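Local coordinates for protein putative TRAP PERIPLASMIC SOLUTE BINDING PROTEIN (Haemophilus influenzae, PDB 4PBQ) that binds L-gulonate and probably hands such sugar acids to a TRAP transporter in the periplasm, at residues Tyr134-Leu139 / Leu235-Leu240; Leu138-Met143 / Leu260-Glu265. One frame throughout, in Å; residues are numbered along the deposited sequence.

Interaction 1 (Tyr134-Leu139 / Leu235-Leu240)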
ATOM      1  N   TYR A 134     -15.117 -11.782   4.054  1.00 12.19           N
ATOM      2  CA  TYR A 134     -15.346 -11.191   2.732  1.00 14.34           C
ATOM      3  C   TYR A 134     -14.667 -11.984   1.623  1.00 13.10           C
ATOM      4  O   TYR A 134     -14.498 -11.483   0.500  1.00 12.13           O
ATOM      5  CB  TYR A 134     -14.861  -9.740   2.728  1.00 16.87           C
ATOM      6  CG  TYR A 134     -15.509  -8.960   3.839  1.00 15.34           C
ATOM      7  CD1 TYR A 134     -16.817  -8.522   3.722  1.00 18.63           C
ATOM      8  CD2 TYR A 134     -14.839  -8.710   5.022  1.00 13.12           C
ATOM      9  CE1 TYR A 134     -17.434  -7.833   4.757  1.00 21.03           C
ATOM     10  CE2 TYR A 134     -15.439  -8.027   6.047  1.00 15.81           C
ATOM     11  CZ  TYR A 134     -16.744  -7.586   5.910  1.00 15.72           C
ATOM     12  OH  TYR A 134     -17.369  -6.893   6.944  1.00 17.64           O
ATOM     13  N   GLY A 135     -14.227 -13.198   1.940  1.00 11.91           N
ATOM     14  CA  GLY A 135     -13.749 -14.113   0.917  1.00 13.56           C
ATOM     15  C   GLY A 135     -12.243 -14.099   0.688  1.00  8.26           C
ATOM     16  O   GLY A 135     -11.757 -14.649  -0.305  1.00 11.11           O
ATOM     17  N   ILE A 136     -11.497 -13.508   1.601  1.00  7.96           N
ATOM     18  CA  ILE A 136     -10.062 -13.365   1.364  1.00 10.29           C
ATOM     19  C   ILE A 136      -9.272 -13.905   2.541  1.00 10.39           C
ATOM     20  O   ILE A 136      -9.558 -13.576   3.697  1.00 10.64           O
ATOM     21  CB  ILE A 136      -9.684 -11.892   1.083  1.00  9.52           C
ATOM     22  CG1 ILE A 136     -10.305 -11.407  -0.222  1.00 11.78           C
ATOM     23  CG2 ILE A 136      -8.172 -11.716   1.005  1.00 12.35           C
ATOM     24  CD1 ILE A 136     -10.111  -9.901  -0.507  1.00 11.17           C
ATOM     25  N   LYS A 137      -8.259 -14.721   2.234  1.00  9.63           N
ATOM     26  CA  LYS A 137      -7.291 -15.155   3.230  1.00  8.30           C
ATOM     27  C   LYS A 137      -6.017 -14.317   3.129  1.00  7.28           C
ATOM     28  O   LYS A 137      -5.349 -14.271   2.087  1.00  7.68           O
ATOM     29  CB  LYS A 137      -6.965 -16.633   3.031  1.00  8.88           C
ATOM     30  CG  LYS A 137      -5.789 -17.131   3.844  1.00  9.57           C
ATOM     31  CD  LYS A 137      -6.115 -17.231   5.336  1.00 12.16           C
ATOM     32  CE  LYS A 137      -4.872 -17.752   6.074  1.00 16.42           C
ATOM     33  NZ  LYS A 137      -5.185 -18.026   7.500  1.00 20.96           N
ATOM     34  N   LEU A 138      -5.663 -13.645   4.223  1.00  7.42           N
ATOM     35  CA  LEU A 138      -4.430 -12.862   4.255  1.00  8.47           C
ATOM     36  C   LEU A 138      -3.249 -13.734   4.617  1.00  8.52           C
ATOM     37  O   LEU A 138      -3.302 -14.445   5.613  1.00 11.27           O
ATOM     38  CB  LEU A 138      -4.527 -11.739   5.282  1.00  8.78           C
ATOM     39  CG  LEU A 138      -3.308 -10.801   5.292  1.00  7.87           C
ATOM     40  CD1 LEU A 138      -3.108 -10.034   4.031  1.00  6.43           C
ATOM     41  CD2 LEU A 138      -3.404  -9.852   6.466  1.00  9.19           C
ATOM     42  N   LEU A 139      -2.200 -13.702   3.793  1.00  6.99           N
ATOM     43  CA  LEU A 139      -0.989 -14.488   4.044  1.00  7.83           C
ATOM     44  C   LEU A 139       0.180 -13.672   4.587  1.00  9.26           C
ATOM     45  O   LEU A 139       1.008 -14.217   5.317  1.00 10.24           O
ATOM     46  CB  LEU A 139      -0.539 -15.204   2.765  1.00  8.17           C
ATOM     47  CG  LEU A 139      -1.511 -16.262   2.236  1.00 17.65           C
ATOM     48  CD1 LEU A 139      -0.995 -16.840   0.917  1.00 17.30           C
ATOM     49  CD2 LEU A 139      -1.715 -17.340   3.292  1.00 17.97           C
ATOM     50  N   LEU A 235      -0.640  -6.118   0.886  1.00  7.08           N
ATOM     51  CA  LEU A 235      -1.176  -7.342   1.469  1.00  5.75           C
ATOM     52  C   LEU A 235      -1.096  -8.491   0.476  1.00  5.63           C
ATOM     53  O   LEU A 235      -1.675  -8.417  -0.599  1.00  7.20           O
ATOM     54  CB  LEU A 235      -2.638  -7.131   1.884  1.00  7.83           C
ATOM     55  CG  LEU A 235      -2.927  -6.421   3.215  1.00 13.27           C
ATOM     56  CD1 LEU A 235      -2.103  -5.239   3.445  1.00 18.11           C
ATOM     57  CD2 LEU A 235      -4.445  -6.078   3.220  1.00 12.88           C
ATOM     58  N   LEU A 236      -0.396  -9.557   0.849  1.00  6.93           N
ATOM     59  CA  LEU A 236      -0.361 -10.768   0.030  1.00  6.73           C
ATOM     60  C   LEU A 236      -1.511 -11.638   0.451  1.00  6.60           C
ATOM     61  O   LEU A 236      -1.606 -12.039   1.616  1.00  8.50           O
ATOM     62  CB  LEU A 236       0.937 -11.528   0.274  1.00  7.08           C
ATOM     63  CG  LEU A 236       1.075 -12.868  -0.428  1.00  7.23           C
ATOM     64  CD1 LEU A 236       0.963 -12.720  -1.940  1.00  9.61           C
ATOM     65  CD2 LEU A 236       2.432 -13.447  -0.058  1.00 11.92           C
ATOM     66  N   GLN A 237      -2.376 -11.944  -0.509  1.00  5.26           N
ATOM     67  CA  GLN A 237      -3.662 -12.548  -0.237  1.00  5.43           C
ATOM     68  C   GLN A 237      -3.928 -13.729  -1.161  1.00  6.17           C
ATOM     69  O   GLN A 237      -3.436 -13.750  -2.273  1.00  7.68           O
ATOM     70  CB  GLN A 237      -4.763 -11.516  -0.496  1.00  5.43           C
ATOM     71  CG  GLN A 237      -4.746 -10.337   0.450  1.00  6.15           C
ATOM     72  CD  GLN A 237      -5.441  -9.122  -0.149  1.00  7.11           C
ATOM     73  OE1 GLN A 237      -6.655  -8.934   0.014  1.00 10.76           O
ATOM     74  NE2 GLN A 237      -4.686  -8.337  -0.899  1.00  8.98           N
ATOM     75  N   ILE A 238      -4.741 -14.669  -0.693  1.00  7.85           N
ATOM     76  CA  ILE A 238      -5.203 -15.776  -1.540  1.00  6.20           C
ATOM     77  C   ILE A 238      -6.727 -15.820  -1.393  1.00  8.39           C
ATOM     78  O   ILE A 238      -7.265 -15.631  -0.307  1.00  9.49           O
ATOM     79  CB  ILE A 238      -4.491 -17.095  -1.166  1.00  9.76           C
ATOM     80  CG1 ILE A 238      -4.871 -18.244  -2.100  1.00 10.56           C
ATOM     81  CG2 ILE A 238      -4.790 -17.511   0.213  1.00 13.00           C
ATOM     82  CD1 ILE A 238      -3.685 -19.244  -2.262  1.00 15.57           C
ATOM     83  N   SER A 239      -7.426 -16.002  -2.502  1.00  7.61           N
ATOM     84  CA  SER A 239      -8.860 -16.184  -2.442  1.00  7.12           C
ATOM     85  C   SER A 239      -9.233 -17.323  -1.508  1.00 10.06           C
ATOM     86  O   SER A 239      -8.633 -18.407  -1.534  1.00  9.21           O
ATOM     87  CB  SER A 239      -9.405 -16.502  -3.829  1.00  9.84           C
ATOM     88  OG  SER A 239     -10.783 -16.819  -3.779  1.00  9.41           O
ATOM     89  N   LEU A 240     -10.239 -17.107  -0.683  1.00  9.48           N
ATOM     90  CA  LEU A 240     -10.684 -18.150   0.235  1.00 14.97           C
ATOM     91  C   LEU A 240     -11.227 -19.364  -0.521  1.00 13.34           C
ATOM     92  O   LEU A 240     -11.090 -20.497  -0.068  1.00 12.77           O
ATOM     93  CB  LEU A 240     -11.735 -17.589   1.187  1.00 16.99           C
ATOM     94  CG  LEU A 240     -12.009 -18.404   2.456  1.00 20.28           C
ATOM     95  CD1 LEU A 240     -10.761 -18.512   3.330  1.00 13.86           C
ATOM     96  CD2 LEU A 240     -13.140 -17.765   3.208  1.00 16.72           C
TER

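Interaction 2 (Leu138-Met143 / Leu260-Glu265)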
ATOM      1  N   LEU A 138      -5.663 -13.645   4.223  1.00  7.42           N
ATOM      2  CA  LEU A 138      -4.430 -12.862   4.255  1.00  8.47           C
ATOM      3  C   LEU A 138      -3.249 -13.734   4.617  1.00  8.52           C
ATOM      4  O   LEU A 138      -3.302 -14.445   5.613  1.00 11.27           O
ATOM      5  CB  LEU A 138      -4.527 -11.739   5.282  1.00  8.78           C
ATOM      6  CG  LEU A 138      -3.308 -10.801   5.292  1.00  7.87           C
ATOM      7  CD1 LEU A 138      -3.108 -10.034   4.031  1.00  6.43           C
ATOM      8  CD2 LEU A 138      -3.404  -9.852   6.466  1.00  9.19           C
ATOM      9  N   LEU A 139      -2.200 -13.702   3.793  1.00  6.99           N
ATOM     10  CA  LEU A 139      -0.989 -14.488   4.044  1.00  7.83           C
ATOM     11  C   LEU A 139       0.180 -13.672   4.587  1.00  9.26           C
ATOM     12  O   LEU A 139       1.008 -14.217   5.317  1.00 10.24           O
ATOM     13  CB  LEU A 139      -0.539 -15.204   2.765  1.00  8.17           C
ATOM     14  CG  LEU A 139      -1.511 -16.262   2.236  1.00 17.65           C
ATOM     15  CD1 LEU A 139      -0.995 -16.840   0.917  1.00 17.30           C
ATOM     16  CD2 LEU A 139      -1.715 -17.340   3.292  1.00 17.97           C
ATOM     17  N   ALA A 140       0.271 -12.389   4.228  1.00  8.61           N
ATOM     18  CA  ALA A 140       1.384 -11.555   4.694  1.00  9.54           C
ATOM     19  C   ALA A 140       1.102 -10.068   4.563  1.00  7.98           C
ATOM     20  O   ALA A 140       0.482  -9.628   3.601  1.00  7.97           O
ATOM     21  CB  ALA A 140       2.651 -11.895   3.917  1.00  8.60           C
ATOM     22  N   TYR A 141       1.592  -9.298   5.530  1.00 10.04           N
ATOM     23  CA  TYR A 141       1.712  -7.857   5.393  1.00 10.03           C
ATOM     24  C   TYR A 141       3.120  -7.491   4.934  1.00 11.16           C
ATOM     25  O   TYR A 141       4.106  -7.668   5.691  1.00 10.96           O
ATOM     26  CB  TYR A 141       1.510  -7.202   6.751  1.00  8.28           C
ATOM     27  CG  TYR A 141       0.100  -7.187   7.288  1.00  7.99           C
ATOM     28  CD1 TYR A 141      -0.841  -6.266   6.829  1.00  8.45           C
ATOM     29  CD2 TYR A 141      -0.269  -8.063   8.296  1.00  7.73           C
ATOM     30  CE1 TYR A 141      -2.123  -6.249   7.353  1.00  8.69           C
ATOM     31  CE2 TYR A 141      -1.541  -8.044   8.846  1.00 10.94           C
ATOM     32  CZ  TYR A 141      -2.457  -7.128   8.377  1.00 10.50           C
ATOM     33  OH  TYR A 141      -3.722  -7.114   8.908  1.00 11.13           O
ATOM     34  N   GLY A 142       3.214  -7.010   3.702  1.00  8.15           N
ATOM     35  CA  GLY A 142       4.448  -6.480   3.165  1.00  6.92           C
ATOM     36  C   GLY A 142       4.421  -4.966   3.104  1.00  9.47           C
ATOM     37  O   GLY A 142       3.443  -4.329   3.491  1.00 10.39           O
HETATM   38  N   MSE A 143       5.479  -4.396   2.550  1.00  8.88           N
HETATM   39  CA  MSE A 143       5.667  -2.952   2.522  1.00 11.98           C
HETATM   40  C   MSE A 143       5.622  -2.380   1.110  1.00 10.49           C
HETATM   41  O   MSE A 143       6.297  -2.852   0.196  1.00  9.13           O
HETATM   42  CB  MSE A 143       7.014  -2.611   3.198  1.00  6.39           C
HETATM   43  CG  MSE A 143       7.512  -1.213   2.956  1.00 12.22           C
HETATM   44 SE   MSE A 143       9.227  -0.794   3.800  1.00 10.48          SE
HETATM   45  CE  MSE A 143       9.840   0.549   2.577  1.00 10.02           C
ATOM     46  N   LEU A 260       8.635 -16.342   4.618  1.00 12.03           N
ATOM     47  CA  LEU A 260       9.901 -16.033   3.943  1.00 13.02           C
ATOM     48  C   LEU A 260       9.748 -14.823   3.012  1.00 11.85           C
ATOM     49  O   LEU A 260      10.579 -13.899   3.042  1.00 11.71           O
ATOM     50  CB  LEU A 260      10.397 -17.243   3.143  1.00 11.68           C
ATOM     51  CG  LEU A 260      11.785 -17.142   2.491  1.00 16.08           C
ATOM     52  CD1 LEU A 260      12.890 -16.964   3.531  1.00 15.22           C
ATOM     53  CD2 LEU A 260      12.065 -18.387   1.615  1.00 15.58           C
ATOM     54  N   TYR A 261       8.683 -14.804   2.207  1.00  9.78           N
ATOM     55  CA  TYR A 261       8.377 -13.640   1.369  1.00  8.94           C
ATOM     56  C   TYR A 261       8.371 -12.361   2.225  1.00  8.91           C
ATOM     57  O   TYR A 261       9.007 -11.364   1.876  1.00  8.91           O
ATOM     58  CB  TYR A 261       7.037 -13.805   0.657  1.00  8.05           C
ATOM     59  CG  TYR A 261       6.525 -12.485   0.118  1.00  7.27           C
ATOM     60  CD1 TYR A 261       6.944 -12.021  -1.123  1.00  7.02           C
ATOM     61  CD2 TYR A 261       5.679 -11.682   0.861  1.00  7.41           C
ATOM     62  CE1 TYR A 261       6.503 -10.814  -1.622  1.00  8.24           C
ATOM     63  CE2 TYR A 261       5.259 -10.461   0.381  1.00  5.78           C
ATOM     64  CZ  TYR A 261       5.681 -10.031  -0.872  1.00  8.80           C
ATOM     65  OH  TYR A 261       5.291  -8.817  -1.395  1.00  8.83           O
ATOM     66  N   GLN A 262       7.688 -12.415   3.362  1.00  9.94           N
ATOM     67  CA  GLN A 262       7.484 -11.215   4.177  1.00 10.44           C
ATOM     68  C   GLN A 262       8.820 -10.703   4.714  1.00 10.15           C
ATOM     69  O   GLN A 262       9.112  -9.503   4.632  1.00 12.14           O
ATOM     70  CB  GLN A 262       6.504 -11.488   5.319  1.00 10.07           C
ATOM     71  CG  GLN A 262       6.256 -10.283   6.191  1.00 11.64           C
ATOM     72  CD  GLN A 262       5.108 -10.481   7.137  1.00 24.39           C
ATOM     73  OE1 GLN A 262       4.064 -11.046   6.777  1.00 23.67           O
ATOM     74  NE2 GLN A 262       5.289 -10.027   8.359  1.00 20.66           N
ATOM     75  N   GLU A 263       9.632 -11.595   5.279  1.00  8.92           N
ATOM     76  CA  GLU A 263      10.921 -11.196   5.829  1.00 10.75           C
ATOM     77  C   GLU A 263      11.785 -10.594   4.733  1.00 10.70           C
ATOM     78  O   GLU A 263      12.398  -9.549   4.918  1.00 10.05           O
ATOM     79  CB  GLU A 263      11.660 -12.397   6.439  1.00 16.09           C
ATOM     80  CG  GLU A 263      13.133 -12.131   6.743  1.00 27.93           C
ATOM     81  CD  GLU A 263      13.965 -13.415   6.904  1.00 42.36           C
ATOM     82  OE1 GLU A 263      13.369 -14.514   7.006  1.00 49.25           O
ATOM     83  OE2 GLU A 263      15.217 -13.316   6.907  1.00 44.95           O
ATOM     84  N   LYS A 264      11.846 -11.271   3.593  1.00 10.73           N
ATOM     85  CA  LYS A 264      12.739 -10.850   2.520  1.00 11.45           C
ATOM     86  C   LYS A 264      12.245  -9.574   1.842  1.00  9.91           C
ATOM     87  O   LYS A 264      13.066  -8.730   1.412  1.00 10.66           O
ATOM     88  CB  LYS A 264      12.897 -11.970   1.479  1.00 11.80           C
ATOM     89  CG  LYS A 264      13.607 -13.195   2.048  1.00 11.31           C
ATOM     90  CD  LYS A 264      15.074 -12.905   2.338  1.00 17.08           C
ATOM     91  CE  LYS A 264      15.844 -14.187   2.554  1.00 30.43           C
ATOM     92  NZ  LYS A 264      16.789 -14.086   3.688  1.00 38.20           N
ATOM     93  N   GLU A 265      10.925  -9.427   1.735  1.00 10.33           N
ATOM     94  CA  GLU A 265      10.356  -8.262   1.078  1.00  9.12           C
ATOM     95  C   GLU A 265      10.556  -6.983   1.909  1.00  8.28           C
ATOM     96  O   GLU A 265      10.887  -5.952   1.359  1.00  8.44           O
ATOM     97  CB  GLU A 265       8.875  -8.425   0.755  1.00  8.56           C
ATOM     98  CG  GLU A 265       8.355  -7.374  -0.263  1.00  7.56           C
ATOM     99  CD  GLU A 265       7.856  -6.079   0.360  1.00 11.29           C
ATOM    100  OE1 GLU A 265       7.637  -6.075   1.583  1.00  8.54           O
ATOM    101  OE2 GLU A 265       7.675  -5.074  -0.386  1.00 12.18           O
TER
HETATM  102  O   HOH W   1       3.524 -14.331   6.703  1.00 19.92           O

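Interaction 1 (Tyr134-Leu139 / Leu235-Leu240)
Leu-138 turns CG away from its backbone N (chi1 -175°) and, together with chi2, this directs CD1 toward the neighbouring strand, onto Leu-236 O and, at 3.6 Å, Leu-235 CB. Gln-237 swings CG to the side of its own N (chi1 -66°), which lays its chain over Ile-136, with OE1 3.3 Å from the CG2 methyl. On the other face, Leu-139 reaches CD1 to within 3.9 Å of Ile-238 CG2, and the same methyl also rests on Lys-137 CB. The two strands, 136-139 and 235-239, run antiparallel, their directions 140° apart. Lys-137 and Ile-238 form the hydrogen-bonded pair, giving and taking one bond each, both of 2.9 Å between N and O. Leu-139 N adds a third bond to Leu-236 O at 2.8 Å. Where the ladder ends, Leu-240 N donates a fourth hydrogen bond to Gly-135 O, 2.9 Å, coming from above the carbonyl plane. Gln-237 NE2 is held by Leu-235 O and by Thr-89 OG1 of the adjoining strand. The chemistry thus implies a strand pair fixed by its backbone, with a buried glutamine amide tied into the sheet and apolar branches on both faces.

Interaction 2 (Leu138-Met143 / Leu260-Glu265)
Tyr-261 turns the edge of its ring to the sheet: Ala-140 CB sits near the ring plane, 4.3 Å from CD2, while Glu-265 CB covers part of one face. The ring of Tyr-141, on the opposite side of the strand, carries Leu-138 CD2 over the rim of one face and meets Trp-103 edge-to-face. This is a helix packed on a beta-sheet in the alpha/beta fold of a periplasmic binding protein, helix 260-265 running almost parallel to strand 138-143, 13° apart and 7.9 Å between axes. Gln-262 lays its amide carbon CD 3.3 Å from Tyr-141 O. OE1 takes a weak bond from Tyr-141 N, while a water donates to both Leu-139 O and, weakly, Gln-262 OE1. NE2 is hydrogen-bonded to Glu-120 OE2, which would favour this setting of the amide. Gly-142 CA lies 3.6 Å from Glu-265 OE1. The glutamate bends at chi2 (-88°), bringing its carboxylate to the backbone of selenomethionine Met-143. With Glu-265 OE2 just 2.7 Å from Met-143 O, this buried acid may well be protonated. Glu-265 OE1 receives Met-143 N at 2.9 Å on its syn side, though tilted out of the carboxylate plane, along a nearly straight N-H (172°).

In the fold
Strand 136-151 carries both contacts: interaction 1 pairs its beginning with strand 231-239, and interaction 2 lays helix 248-281 over its continuation. Their centres are about 13 Å apart, and the segments overlap at Leu-138 and Leu-139, whose side chains pack in interaction 1 and not on helix 260-265. At the handover Leu-139 and Ala-140 both face Leu-236, a classic beta bulge, with Leu-236 N 2.9 Å from Ala-140 O in a probable hydrogen bond. Leu-236 CD2 packs on Tyr-261 CD2 at 3.8 Å, while Leu-235 CD1 touches Tyr-141 CD1. The bound L-gulonate lies about 7 Å from the side chain of Leu-235, which also touches Leu-91 of the ligand pocket, and about 10 Å from that of Tyr-141.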